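Local atomic coordinates of glycosyl transferases group 1 family protein (Francisella tularensis subsp. tularensis, PDB entry 5I45), a protein that probably transfers sugar residues from an activated donor as a GT-B-type glycosyltransferase, of which this chain is the C-terminal domain. Residues 5-8 / 9-12; 76-79 / 80-83; 149-152 / 153-156; 163-166 / 167-170; 189-192 / 193-197. One frame throughout, in Å; residues are numbered along the deposited sequence.

Contact 1: 5-8 / 9-12; sequences GVDT and QVFY
Asp7 binds the amides of Gln9, Val10 and Phe11 through both its carboxylate and its carbonyl, in an Asx turn that overlaps a type I beta turn with Thr8 and Gln9 at the corners. Its CG stands anti to the backbone N (chi1 -177°), which swings the carboxylate forward along the chain, and Asp7 OD1 takes the N-H of Gln9 at 2.9 Å. The donor meets that oxygen on its anti side, 34° out of the carboxylate plane. Asp7 O is gripped twice: Phe11 N lies 3.0 Å away, nearly in line with the carbonyl, while Val10 N, also 3.0 Å from Asp7 O, sits well above the carbonyl plane. The other carboxylate oxygen, Asp7 OD2, rests against the methyl Val10 CG2 at 3.3 Å. On the inner side Val6 CG2, anti to its own N, reaches Phe11 CD2 at 3.6 Å, approaching the ring obliquely; Val10 CG1 lies over one face of the same ring. Arg110 NH1 donates to Val10 O and Tyr12 O. The turn thus splits its chemistry, with one aspartate satisfying three successive amides near solvent while Val6 and Phe11 meet each other and pack on helix 126-133.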
loop_
_atom_site.group_PDB
_atom_site.type_symbol
_atom_site.label_atom_id
_atom_site.label_comp_id
_atom_site.label_asym_id
_atom_site.label_seq_id
_atom_site.Cartn_x
_atom_site.Cartn_y
_atom_site.Cartn_z
ATOM N N GLY A 5 -12.509 -12.658 -6.332
ATOM C CA GLY A 5 -11.736 -12.233 -7.518
ATOM C C GLY A 5 -11.766 -10.739 -7.732
ATOM O O GLY A 5 -12.480 -9.999 -7.048
ATOM N N VAL A 6 -11.015 -10.299 -8.730
ATOM C CA VAL A 6 -10.898 -8.897 -9.025
ATOM C C VAL A 6 -11.218 -8.645 -10.505
ATOM O O VAL A 6 -10.964 -9.512 -11.367
ATOM C CB VAL A 6 -9.483 -8.410 -8.609
ATOM C CG1 VAL A 6 -8.401 -9.280 -9.224
ATOM C CG2 VAL A 6 -9.274 -6.950 -8.960
ATOM N N ASP A 7 -11.807 -7.482 -10.778
ATOM C CA ASP A 7 -12.188 -7.066 -12.130
ATOM C C ASP A 7 -10.966 -6.447 -12.767
ATOM O O ASP A 7 -10.624 -5.312 -12.472
ATOM C CB ASP A 7 -13.357 -6.052 -12.082
ATOM C CG ASP A 7 -13.857 -5.631 -13.474
ATOM O OD1 ASP A 7 -13.192 -5.921 -14.482
ATOM O OD2 ASP A 7 -14.942 -5.006 -13.558
ATOM N N THR A 8 -10.323 -7.195 -13.664
ATOM C CA THR A 8 -9.093 -6.737 -14.317
ATOM C C THR A 8 -9.320 -5.683 -15.422
ATOM O O THR A 8 -8.340 -5.186 -15.982
ATOM C CB THR A 8 -8.265 -7.919 -14.837
ATOM O OG1 THR A 8 -9.069 -8.697 -15.703
ATOM C CG2 THR A 8 -7.779 -8.778 -13.661
ATOM N N GLN A 9 -10.587 -5.384 -15.722
ATOM C CA GLN A 9 -10.956 -4.270 -16.613
ATOM C C GLN A 9 -10.949 -2.958 -15.811
ATOM O O GLN A 9 -10.925 -1.870 -16.395
ATOM C CB GLN A 9 -12.362 -4.444 -17.232
ATOM C CG GLN A 9 -12.594 -5.718 -18.041
ATOM C CD GLN A 9 -13.949 -5.764 -18.769
ATOM O OE1 GLN A 9 -14.905 -5.066 -18.411
ATOM N NE2 GLN A 9 -14.035 -6.610 -19.786
ATOM N N VAL A 10 -10.995 -3.058 -14.479
ATOM C CA VAL A 10 -11.022 -1.874 -13.590
ATOM C C VAL A 10 -9.651 -1.685 -12.956
ATOM O O VAL A 10 -9.121 -0.579 -12.918
ATOM C CB VAL A 10 -12.115 -2.002 -12.500
ATOM C CG1 VAL A 10 -12.041 -0.866 -11.478
ATOM C CG2 VAL A 10 -13.489 -2.031 -13.156
ATOM N N PHE A 11 -9.087 -2.781 -12.466
ATOM C CA PHE A 11 -7.778 -2.772 -11.801
ATOM C C PHE A 11 -6.778 -3.374 -12.762
ATOM O O PHE A 11 -6.873 -4.566 -13.115
ATOM C CB PHE A 11 -7.831 -3.549 -10.486
ATOM C CG PHE A 11 -8.798 -2.965 -9.505
ATOM C CD1 PHE A 11 -8.422 -1.904 -8.681
ATOM C CD2 PHE A 11 -10.087 -3.444 -9.429
ATOM C CE1 PHE A 11 -9.330 -1.330 -7.808
ATOM C CE2 PHE A 11 -11.001 -2.887 -8.537
ATOM C CZ PHE A 11 -10.611 -1.830 -7.721
ATOM N N TYR A 12 -5.826 -2.561 -13.194
ATOM C CA TYR A 12 -4.828 -2.943 -14.191
ATOM C C TYR A 12 -3.670 -1.933 -14.118
ATOM O O TYR A 12 -3.863 -0.833 -13.604
ATOM C CB TYR A 12 -5.444 -2.978 -15.616
ATOM C CG TYR A 12 -6.092 -1.669 -16.043
ATOM C CD1 TYR A 12 -5.324 -0.619 -16.532
ATOM C CD2 TYR A 12 -7.458 -1.479 -15.924
ATOM C CE1 TYR A 12 -5.907 0.583 -16.900
ATOM C CE2 TYR A 12 -8.051 -0.285 -16.297
ATOM C CZ TYR A 12 -7.262 0.743 -16.780
ATOM O OH TYR A 12 -7.809 1.960 -17.144
#

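Contact 2: 76-79 / 80-83; sequences FKKE and LEQK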
loop_
_atom_site.group_PDB
_atom_site.type_symbol
_atom_site.label_atom_id
_atom_site.label_comp_id
_atom_site.label_asym_id
_atom_site.label_seq_id
_atom_site.Cartn_x
_atom_site.Cartn_y
_atom_site.Cartn_z
ATOM N N PHE A 76 -7.513 9.104 16.512
ATOM C CA PHE A 76 -6.446 8.204 16.057
ATOM C C PHE A 76 -5.723 8.776 14.850
ATOM O O PHE A 76 -4.506 8.807 14.781
ATOM C CB PHE A 76 -7.071 6.830 15.792
ATOM C CG PHE A 76 -6.144 5.832 15.161
ATOM C CD1 PHE A 76 -5.049 5.353 15.855
ATOM C CD2 PHE A 76 -6.382 5.349 13.885
ATOM C CE1 PHE A 76 -4.204 4.424 15.266
ATOM C CE2 PHE A 76 -5.554 4.423 13.309
ATOM C CZ PHE A 76 -4.474 3.964 13.989
ATOM N N LYS A 77 -6.485 9.297 13.897
ATOM C CA LYS A 77 -5.887 9.921 12.732
ATOM C C LYS A 77 -5.036 11.135 13.146
ATOM O O LYS A 77 -3.908 11.291 12.663
ATOM C CB LYS A 77 -6.957 10.297 11.726
ATOM C CG LYS A 77 -6.409 10.977 10.492
ATOM C CD LYS A 77 -7.504 11.200 9.471
ATOM C CE LYS A 77 -7.012 12.020 8.296
ATOM N NZ LYS A 77 -7.139 13.468 8.571
ATOM N N LYS A 78 -5.535 11.947 14.078
ATOM C CA LYS A 78 -4.757 13.097 14.564
ATOM C C LYS A 78 -3.420 12.671 15.194
ATOM O O LYS A 78 -2.373 13.321 14.986
ATOM C CB LYS A 78 -5.559 13.896 15.571
ATOM C CG LYS A 78 -6.510 14.907 14.962
ATOM C CD LYS A 78 -7.307 15.693 16.010
ATOM C CE LYS A 78 -6.501 16.150 17.229
ATOM N NZ LYS A 78 -6.305 15.124 18.323
ATOM N N GLU A 79 -3.453 11.574 15.958
ATOM C CA GLU A 79 -2.220 11.073 16.580
ATOM C C GLU A 79 -1.251 10.621 15.499
ATOM O O GLU A 79 -0.065 10.847 15.614
ATOM C CB GLU A 79 -2.511 9.941 17.579
ATOM C CG GLU A 79 -1.328 9.098 18.067
ATOM C CD GLU A 79 -0.367 9.767 19.055
ATOM O OE1 GLU A 79 -0.560 10.970 19.360
ATOM O OE2 GLU A 79 0.604 9.082 19.551
ATOM N N LEU A 80 -1.745 9.941 14.468
ATOM C CA LEU A 80 -0.854 9.551 13.371
ATOM C C LEU A 80 -0.224 10.767 12.676
ATOM O O LEU A 80 0.974 10.773 12.386
ATOM C CB LEU A 80 -1.602 8.691 12.374
ATOM C CG LEU A 80 -2.127 7.371 12.925
ATOM C CD1 LEU A 80 -2.827 6.657 11.773
ATOM C CD2 LEU A 80 -1.059 6.519 13.555
ATOM N N GLU A 81 -1.034 11.786 12.437
ATOM C CA GLU A 81 -0.520 13.027 11.808
ATOM C C GLU A 81 0.548 13.672 12.675
ATOM O O GLU A 81 1.559 14.146 12.152
ATOM C CB GLU A 81 -1.651 13.999 11.510
ATOM C CG GLU A 81 -2.556 13.513 10.399
ATOM C CD GLU A 81 -3.891 14.228 10.347
ATOM O OE1 GLU A 81 -4.319 14.840 11.350
ATOM O OE2 GLU A 81 -4.542 14.160 9.291
ATOM N N GLN A 82 0.335 13.671 13.991
ATOM C CA GLN A 82 1.341 14.167 14.933
ATOM C C GLN A 82 2.621 13.384 14.880
ATOM O O GLN A 82 3.705 13.969 14.945
ATOM C CB GLN A 82 0.833 14.138 16.405
ATOM C CG GLN A 82 1.883 14.429 17.501
ATOM C CD GLN A 82 2.777 13.251 17.936
ATOM O OE1 GLN A 82 3.980 13.442 18.190
ATOM N NE2 GLN A 82 2.207 12.049 18.027
ATOM N N LYS A 83 2.528 12.062 14.830
ATOM C CA LYS A 83 3.732 11.231 14.780
ATOM C C LYS A 83 4.562 11.612 13.560
ATOM O O LYS A 83 5.767 11.722 13.625
ATOM C CB LYS A 83 3.401 9.729 14.699
ATOM C CG LYS A 83 2.873 9.068 15.948
ATOM C CD LYS A 83 2.688 7.579 15.689
ATOM C CE LYS A 83 2.042 6.872 16.853
ATOM N NZ LYS A 83 2.881 6.909 18.069
HETATM O O HOH W 1 -6.927 15.287 11.382
HETATM O O HOH W 2 0.552 6.403 19.716
HETATM O O HOH W 3 3.590 9.254 19.233
#
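Helix 74-86 is the connecting helix of a beta-alpha-beta unit between strands 61-66 and 93-96, and residues 76-83 form two of its turns. Backbone bonds of the i to i+4 kind run through them, such as Leu80 N to Phe76 O at 3.0 Å. On the inward side Leu80 CD1 lies over one face of the Phe76 ring, 4.1 Å from its centroid, in a CH-pi contact; both residues also pack on helix 44-57. On another flank, beside Phe95 of strand 93-96, Lys77, extended until a bend at its last torsion (chi4 -87°), brings NZ to Glu81 OE2 at 2.8 Å. This salt bridge uses the syn side of the carboxylate, with the ammonium 32° out of its plane, and a water held by Glu81 OE1 at 2.6 Å makes a weak second link to Lys77 NZ. Glu79 bends at chi2 (73°) so that its carboxylate reaches forward to Gln82 and Lys83. The direct bridge from Glu79 OE2 to Lys83 NZ is weak at 3.5 Å, as is the bond from Gln82 NE2 to Glu79 OE1, but two waters join Glu79 OE2 to Lys83 NZ. One ion pair is therefore direct and the other largely water-mediated, which suggests that solvent screens the second more strongly.

Contact 3: 149-152 / 153-156; sequences IIVD and DENG
Asn155 carries CG between its backbone N and carbonyl carbon (chi1 52°), and this turns the amide back over the preceding residues, where Asn155 OD1 accepts from Val151 N at 2.8 Å. The donor is tilted 21° from the plane of the amide carbonyl. The same oxygen, Asn155 OD1, sits 3.3 Å from Ile150 CA, while Asn155 ND2 lies near Val151 CG2. In return, Val151 O receives two amides: Asn155 N at 3.2 Å, in the carbonyl plane, and Glu154 N at 3.0 Å, tilted from it. Asn155 thus grips Val151 by both its N and its O, once through the side chain and once through the backbone.

These bonds close a tight loop leading into strand 157-158, the edge strand of the domain's parallel sheet. Asp152 and Asp153 are the corners of a type II beta turn, Asp153 with positive phi (71°), and Asp153 N bonds to Gly156 O at 2.9 Å. The carboxylates of Asp152 and Asp153 have separate partners beyond the turn, Leu158 N for Asp152 OD1 and Tyr157 OH for Asp153 OD1. Ile150, which packs on Leu158, sets CG2, anti to its backbone N, 3.5 Å from Gly156 C. Val151 CG1, likewise anti to N, crosses the extended Glu154 chain at a slant, 3.7 Å from Glu154 OE1.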
loop_
_atom_site.group_PDB
_atom_site.type_symbol
_atom_site.label_atom_id
_atom_site.label_comp_id
_atom_site.label_asym_id
_atom_site.label_seq_id
_atom_site.Cartn_x
_atom_site.Cartn_y
_atom_site.Cartn_z
ATOM N N ILE A 149 -3.256 -15.911 -0.274
ATOM C CA ILE A 149 -2.982 -15.488 -1.662
ATOM C C ILE A 149 -1.482 -15.401 -1.954
ATOM O O ILE A 149 -1.035 -15.694 -3.053
ATOM C CB ILE A 149 -3.586 -14.081 -1.923
ATOM C CG1 ILE A 149 -5.122 -14.133 -1.832
ATOM C CG2 ILE A 149 -3.144 -13.505 -3.277
ATOM C CD1 ILE A 149 -5.777 -12.779 -1.669
ATOM N N ILE A 150 -0.723 -14.955 -0.981
ATOM C CA ILE A 150 0.699 -14.662 -1.169
ATOM C C ILE A 150 1.628 -15.788 -0.723
ATOM O O ILE A 150 1.424 -16.398 0.325
ATOM C CB ILE A 150 1.051 -13.349 -0.446
ATOM C CG1 ILE A 150 0.407 -12.186 -1.219
ATOM C CG2 ILE A 150 2.562 -13.136 -0.325
ATOM C CD1 ILE A 150 0.470 -10.843 -0.528
ATOM N N VAL A 151 2.640 -16.034 -1.545
ATOM C CA VAL A 151 3.771 -16.877 -1.197
ATOM C C VAL A 151 4.926 -15.912 -0.934
ATOM O O VAL A 151 5.391 -15.203 -1.841
ATOM C CB VAL A 151 4.131 -17.810 -2.342
ATOM C CG1 VAL A 151 5.360 -18.640 -1.982
ATOM C CG2 VAL A 151 2.936 -18.690 -2.722
ATOM N N ASP A 152 5.385 -15.858 0.321
ATOM C CA ASP A 152 6.394 -14.905 0.721
ATOM C C ASP A 152 7.655 -15.005 -0.133
ATOM O O ASP A 152 8.167 -16.087 -0.355
ATOM C CB ASP A 152 6.756 -15.110 2.189
ATOM C CG ASP A 152 7.662 -14.032 2.684
ATOM O OD1 ASP A 152 7.202 -12.934 2.994
ATOM O OD2 ASP A 152 8.884 -14.273 2.740
ATOM N N ASP A 153 8.141 -13.847 -0.595
ATOM C CA ASP A 153 9.321 -13.708 -1.443
ATOM C C ASP A 153 9.149 -14.208 -2.866
ATOM O O ASP A 153 10.115 -14.223 -3.613
ATOM C CB ASP A 153 10.592 -14.312 -0.794
ATOM C CG ASP A 153 11.883 -13.788 -1.454
ATOM O OD1 ASP A 153 12.083 -12.535 -1.450
ATOM O OD2 ASP A 153 12.671 -14.566 -1.958
ATOM N N GLU A 154 7.940 -14.637 -3.228
ATOM C CA GLU A 154 7.654 -15.055 -4.599
ATOM C C GLU A 154 6.731 -14.030 -5.248
ATOM O O GLU A 154 7.085 -13.406 -6.252
ATOM C CB GLU A 154 7.040 -16.464 -4.651
ATOM C CG GLU A 154 6.893 -16.991 -6.075
ATOM C CD GLU A 154 6.210 -18.350 -6.174
ATOM O OE1 GLU A 154 6.520 -19.306 -5.409
ATOM O OE2 GLU A 154 5.361 -18.471 -7.082
ATOM N N ASN A 155 5.555 -13.822 -4.672
ATOM C CA ASN A 155 4.569 -12.915 -5.278
ATOM C C ASN A 155 4.079 -11.821 -4.350
ATOM O O ASN A 155 3.115 -11.139 -4.661
ATOM C CB ASN A 155 3.407 -13.688 -5.880
ATOM C CG ASN A 155 2.807 -14.627 -4.922
ATOM O OD1 ASN A 155 2.732 -14.309 -3.743
ATOM N ND2 ASN A 155 2.398 -15.788 -5.391
ATOM N N GLY A 156 4.795 -11.652 -3.256
ATOM C CA GLY A 156 4.507 -10.611 -2.281
ATOM C C GLY A 156 5.248 -10.966 -1.012
ATOM O O GLY A 156 6.050 -11.922 -1.005
#

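Contact 4: 163-166 / 167-170; sequences SSQQ and IADK
Gln165 and Asp169 meet on the outer side of the first turns of helix 164-176, which begins at Ser163 with an N-cap. Gln165 NE2 donates to Asp169 OD1 at 3.2 Å, with a fairly straight N-H (163°). The two side chains cross at about a right angle: the acceptor lies almost in the amide plane of the glutamine, whereas the nitrogen comes to Asp169 OD1 from above the carboxylate plane. Gln165 gets there by a bend at chi2 (57°), which turns its amide along the helix and also places NE2 3.8 Å from Ala168 CB. Beneath this bridge the backbone repeats the link, Asp169 N reaching Gln165 O at 2.9 Å.

At the start of the helix Ser163 OG accepts from Gln166 N at 3.1 Å, satisfying an amide of the first turn, and Ser163 O takes Ile167 N at 3.3 Å. Ser164 O holds Ala168 N in the next step. Farther out, Ile167 and Ala168 turn to helix 44-57, meeting Ala50 and Thr54 there, while the extended Gln166 chain brings OE1 to the N-H of Glu160 in the preceding loop. Lys170 bends at chi2 and chi4, and a single water links its side chain to the helix backbone, donating to Gln166 O at 2.8 Å and accepting from Lys170 NZ at 2.7 Å.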
loop_
_atom_site.group_PDB
_atom_site.type_symbol
_atom_site.label_atom_id
_atom_site.label_comp_id
_atom_site.label_asym_id
_atom_site.label_seq_id
_atom_site.Cartn_x
_atom_site.Cartn_y
_atom_site.Cartn_z
ATOM N N SER A 163 3.214 -5.427 13.746
ATOM C CA SER A 163 4.692 -5.327 13.685
ATOM C C SER A 163 5.226 -4.345 12.657
ATOM O O SER A 163 5.657 -4.740 11.549
ATOM C CB SER A 163 5.348 -6.651 13.399
ATOM O OG SER A 163 6.749 -6.407 13.186
ATOM N N SER A 164 5.269 -3.095 13.071
ATOM C CA SER A 164 5.752 -2.042 12.219
ATOM C C SER A 164 7.148 -2.323 11.657
ATOM O O SER A 164 7.407 -2.051 10.494
ATOM C CB SER A 164 5.753 -0.707 12.952
ATOM O OG SER A 164 6.675 -0.702 14.032
ATOM N N GLN A 165 8.069 -2.823 12.479
ATOM C CA GLN A 165 9.427 -3.064 11.984
ATOM C C GLN A 165 9.456 -4.128 10.887
ATOM O O GLN A 165 10.265 -4.028 9.979
ATOM C CB GLN A 165 10.409 -3.413 13.112
ATOM C CG GLN A 165 11.877 -3.287 12.705
ATOM C CD GLN A 165 12.209 -1.901 12.192
ATOM O OE1 GLN A 165 11.840 -0.906 12.803
ATOM N NE2 GLN A 165 12.862 -1.835 11.026
ATOM N N GLN A 166 8.595 -5.150 10.967
ATOM C CA GLN A 166 8.572 -6.150 9.904
ATOM C C GLN A 166 8.130 -5.500 8.578
ATOM O O GLN A 166 8.676 -5.801 7.524
ATOM C CB GLN A 166 7.683 -7.336 10.249
ATOM C CG GLN A 166 8.285 -8.252 11.276
ATOM C CD GLN A 166 7.382 -9.407 11.611
ATOM O OE1 GLN A 166 6.588 -9.850 10.762
ATOM N NE2 GLN A 166 7.499 -9.917 12.834
ATOM N N ILE A 167 7.142 -4.612 8.631
ATOM C CA ILE A 167 6.731 -3.883 7.422
ATOM C C ILE A 167 7.906 -3.032 6.905
ATOM O O ILE A 167 8.214 -3.054 5.715
ATOM C CB ILE A 167 5.499 -3.011 7.686
ATOM C CG1 ILE A 167 4.265 -3.855 8.061
ATOM C CG2 ILE A 167 5.194 -2.165 6.443
ATOM C CD1 ILE A 167 3.099 -3.040 8.569
ATOM N N ALA A 168 8.560 -2.297 7.797
ATOM C CA ALA A 168 9.693 -1.484 7.376
ATOM C C ALA A 168 10.779 -2.288 6.712
ATOM O O ALA A 168 11.368 -1.842 5.723
ATOM C CB ALA A 168 10.252 -0.718 8.562
ATOM N N ASP A 169 11.094 -3.458 7.270
ATOM C CA ASP A 169 12.140 -4.302 6.675
ATOM C C ASP A 169 11.774 -4.693 5.249
ATOM O O ASP A 169 12.620 -4.714 4.375
ATOM C CB ASP A 169 12.383 -5.558 7.522
ATOM C CG ASP A 169 13.022 -5.257 8.849
ATOM O OD1 ASP A 169 13.657 -4.196 9.008
ATOM O OD2 ASP A 169 12.889 -6.123 9.731
ATOM N N LYS A 170 10.497 -4.991 5.010
ATOM C CA LYS A 170 10.083 -5.350 3.652
ATOM C C LYS A 170 10.086 -4.153 2.711
ATOM O O LYS A 170 10.471 -4.275 1.546
ATOM C CB LYS A 170 8.728 -6.053 3.661
ATOM C CG LYS A 170 8.669 -7.347 4.482
ATOM C CD LYS A 170 9.668 -8.352 3.936
ATOM C CE LYS A 170 9.529 -9.740 4.529
ATOM N NZ LYS A 170 10.507 -10.031 5.578
HETATM O O HOH W 4 9.691 -8.447 7.660
#

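Contact 5: 189-192 / 193-197; sequences YDLV and TTKYK
Thr193 and Tyr189 are joined through both a shared carbonyl and the tyrosine ring. Tyr189 O accepts from Thr193 N and also from Thr193 OG1 at 2.9 Å, the hydroxyl being tilted from the carbonyl plane. Thr193 OG1 stands between the backbone N and carbonyl carbon (chi1 56°), directed back at the previous turn, and the same rotation sets CG2 over one face of the Tyr189 ring, 3.7 Å from its centroid, in a CH-pi contact. Thr194 does the equivalent job for the next carbonyl: its OG1 donates to Asp190 O at 2.7 Å, nearly in line, while Thr194 N gives that oxygen only a weak bond. Thr194 N turns partly to Leu191 O instead, coming from above the carbonyl plane at 3.2 Å, and Lys195 N reaches Leu191 O at 2.8 Å, much straighter. Val192 O takes Tyr196 N at 2.9 Å as the chain leaves helix 178-195. The ring of Tyr196 then turns its edge to Leu191, with CE1 4.1 Å from Leu191 CG, and Leu191 CD1 packs tightly, 3.5 Å from Lys195 CE. One turn earlier in the helix, Gln186 NE2 donates to Asp190 OD1, and Val192 packs on helix 126-133. Two threonine hydroxyls thus supplement the main-chain donors where the helix ends. The irregularity is confined to Thr194 N, which adds an i to i+3 bond at Leu191 O, and the hydroxyl of Thr194 makes up for its weak amide bond to Asp190 O.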
loop_
_atom_site.group_PDB
_atom_site.type_symbol
_atom_site.label_atom_id
_atom_site.label_comp_id
_atom_site.label_asym_id
_atom_site.label_seq_id
_atom_site.Cartn_x
_atom_site.Cartn_y
_atom_site.Cartn_z
ATOM N N TYR A 189 0.995 -10.169 -10.203
ATOM C CA TYR A 189 0.116 -9.896 -11.346
ATOM C C TYR A 189 -0.226 -11.194 -12.115
ATOM O O TYR A 189 -1.398 -11.437 -12.414
ATOM C CB TYR A 189 0.795 -8.872 -12.268
ATOM C CG TYR A 189 0.057 -8.670 -13.546
ATOM C CD1 TYR A 189 0.298 -9.485 -14.661
ATOM C CD2 TYR A 189 -0.947 -7.710 -13.638
ATOM C CE1 TYR A 189 -0.421 -9.333 -15.817
ATOM C CE2 TYR A 189 -1.658 -7.535 -14.792
ATOM C CZ TYR A 189 -1.412 -8.381 -15.888
ATOM O OH TYR A 189 -2.129 -8.254 -17.046
ATOM N N ASP A 190 0.798 -11.996 -12.394
ATOM C CA ASP A 190 0.592 -13.239 -13.139
ATOM C C ASP A 190 -0.358 -14.170 -12.391
ATOM O O ASP A 190 -1.190 -14.820 -12.995
ATOM C CB ASP A 190 1.922 -13.933 -13.409
ATOM C CG ASP A 190 2.778 -13.197 -14.428
ATOM O OD1 ASP A 190 2.260 -12.318 -15.135
ATOM O OD2 ASP A 190 3.988 -13.466 -14.524
ATOM N N LEU A 191 -0.196 -14.246 -11.079
ATOM C CA LEU A 191 -1.047 -15.081 -10.279
ATOM C C LEU A 191 -2.489 -14.612 -10.305
ATOM O O LEU A 191 -3.392 -15.391 -10.563
ATOM C CB LEU A 191 -0.557 -15.130 -8.829
ATOM C CG LEU A 191 -1.496 -15.839 -7.849
ATOM C CD1 LEU A 191 -1.542 -17.314 -8.148
ATOM C CD2 LEU A 191 -1.026 -15.602 -6.432
ATOM N N VAL A 192 -2.721 -13.325 -10.051
ATOM C CA VAL A 192 -4.107 -12.876 -9.935
ATOM C C VAL A 192 -4.835 -12.846 -11.273
ATOM O O VAL A 192 -6.016 -13.191 -11.338
ATOM C CB VAL A 192 -4.225 -11.571 -9.116
ATOM C CG1 VAL A 192 -3.550 -11.775 -7.766
ATOM C CG2 VAL A 192 -3.637 -10.392 -9.881
ATOM N N THR A 193 -4.138 -12.520 -12.362
ATOM C CA THR A 193 -4.803 -12.498 -13.670
ATOM C C THR A 193 -5.113 -13.914 -14.172
ATOM O O THR A 193 -5.966 -14.096 -15.049
ATOM C CB THR A 193 -4.013 -11.709 -14.728
ATOM O OG1 THR A 193 -2.690 -12.244 -14.828
ATOM C CG2 THR A 193 -3.959 -10.248 -14.366
ATOM N N THR A 194 -4.456 -14.919 -13.586
ATOM C CA THR A 194 -4.691 -16.312 -13.944
ATOM C C THR A 194 -5.710 -16.957 -13.037
ATOM O O THR A 194 -6.611 -17.651 -13.527
ATOM C CB THR A 194 -3.405 -17.140 -13.826
ATOM O OG1 THR A 194 -2.409 -16.597 -14.693
ATOM C CG2 THR A 194 -3.650 -18.617 -14.182
ATOM N N LYS A 195 -5.562 -16.768 -11.723
ATOM C CA LYS A 195 -6.370 -17.504 -10.748
ATOM C C LYS A 195 -7.501 -16.733 -10.055
ATOM O O LYS A 195 -8.428 -17.352 -9.540
ATOM C CB LYS A 195 -5.425 -18.117 -9.690
ATOM C CG LYS A 195 -6.122 -18.943 -8.618
ATOM C CD LYS A 195 -5.291 -20.112 -8.102
ATOM C CE LYS A 195 -3.965 -19.704 -7.511
ATOM N NZ LYS A 195 -3.365 -20.791 -6.657
ATOM N N TYR A 196 -7.450 -15.405 -10.060
ATOM C CA TYR A 196 -8.429 -14.605 -9.348
ATOM C C TYR A 196 -9.088 -13.547 -10.258
ATOM O O TYR A 196 -9.519 -12.503 -9.785
ATOM C CB TYR A 196 -7.763 -13.904 -8.153
ATOM C CG TYR A 196 -7.147 -14.802 -7.115
ATOM C CD1 TYR A 196 -5.840 -15.238 -7.227
ATOM C CD2 TYR A 196 -7.873 -15.194 -5.990
ATOM C CE1 TYR A 196 -5.275 -16.066 -6.281
ATOM C CE2 TYR A 196 -7.305 -16.000 -5.025
ATOM C CZ TYR A 196 -6.006 -16.439 -5.181
ATOM O OH TYR A 196 -5.432 -17.255 -4.223
ATOM N N LYS A 197 -9.147 -13.816 -11.557
ATOM C CA LYS A 197 -9.761 -12.904 -12.519
ATOM C C LYS A 197 -11.250 -13.229 -12.574
ATOM O O LYS A 197 -11.610 -14.396 -12.752
ATOM C CB LYS A 197 -9.111 -13.124 -13.893
ATOM C CG LYS A 197 -9.595 -12.213 -14.997
ATOM C CD LYS A 197 -8.890 -12.500 -16.316
ATOM C CE LYS A 197 -9.665 -11.869 -17.477
ATOM N NZ LYS A 197 -8.939 -11.862 -18.788
#

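How the contacts relate
Contacts 1, 2 and 5 lie at the surface, whereas contacts 3 and 4 are partly buried. Contact 1 and contact 5 touch: Val6 N approaches Tyr196 O at 2.9 Å, a probable hydrogen bond joining the N-terminal loop to the end of helix 178-195. Contact 3 meets that helix too, through Leu191 CD2, and brushes contact 4 where Asp152 approaches Lys170. Contact 2 touches none of the others, its centre about 36 Å from that of contact 5, but contacts 2 and 4 both pack on helix 44-57. Their chemistry differs: the loops of contacts 1 and 3 combine one side-chain oxygen with a carbonyl shared by two amides, contact 2 relies on charged pairs and waters, contact 4 on capping and an amide-carboxylate bridge, contact 5 on threonine hydroxyls.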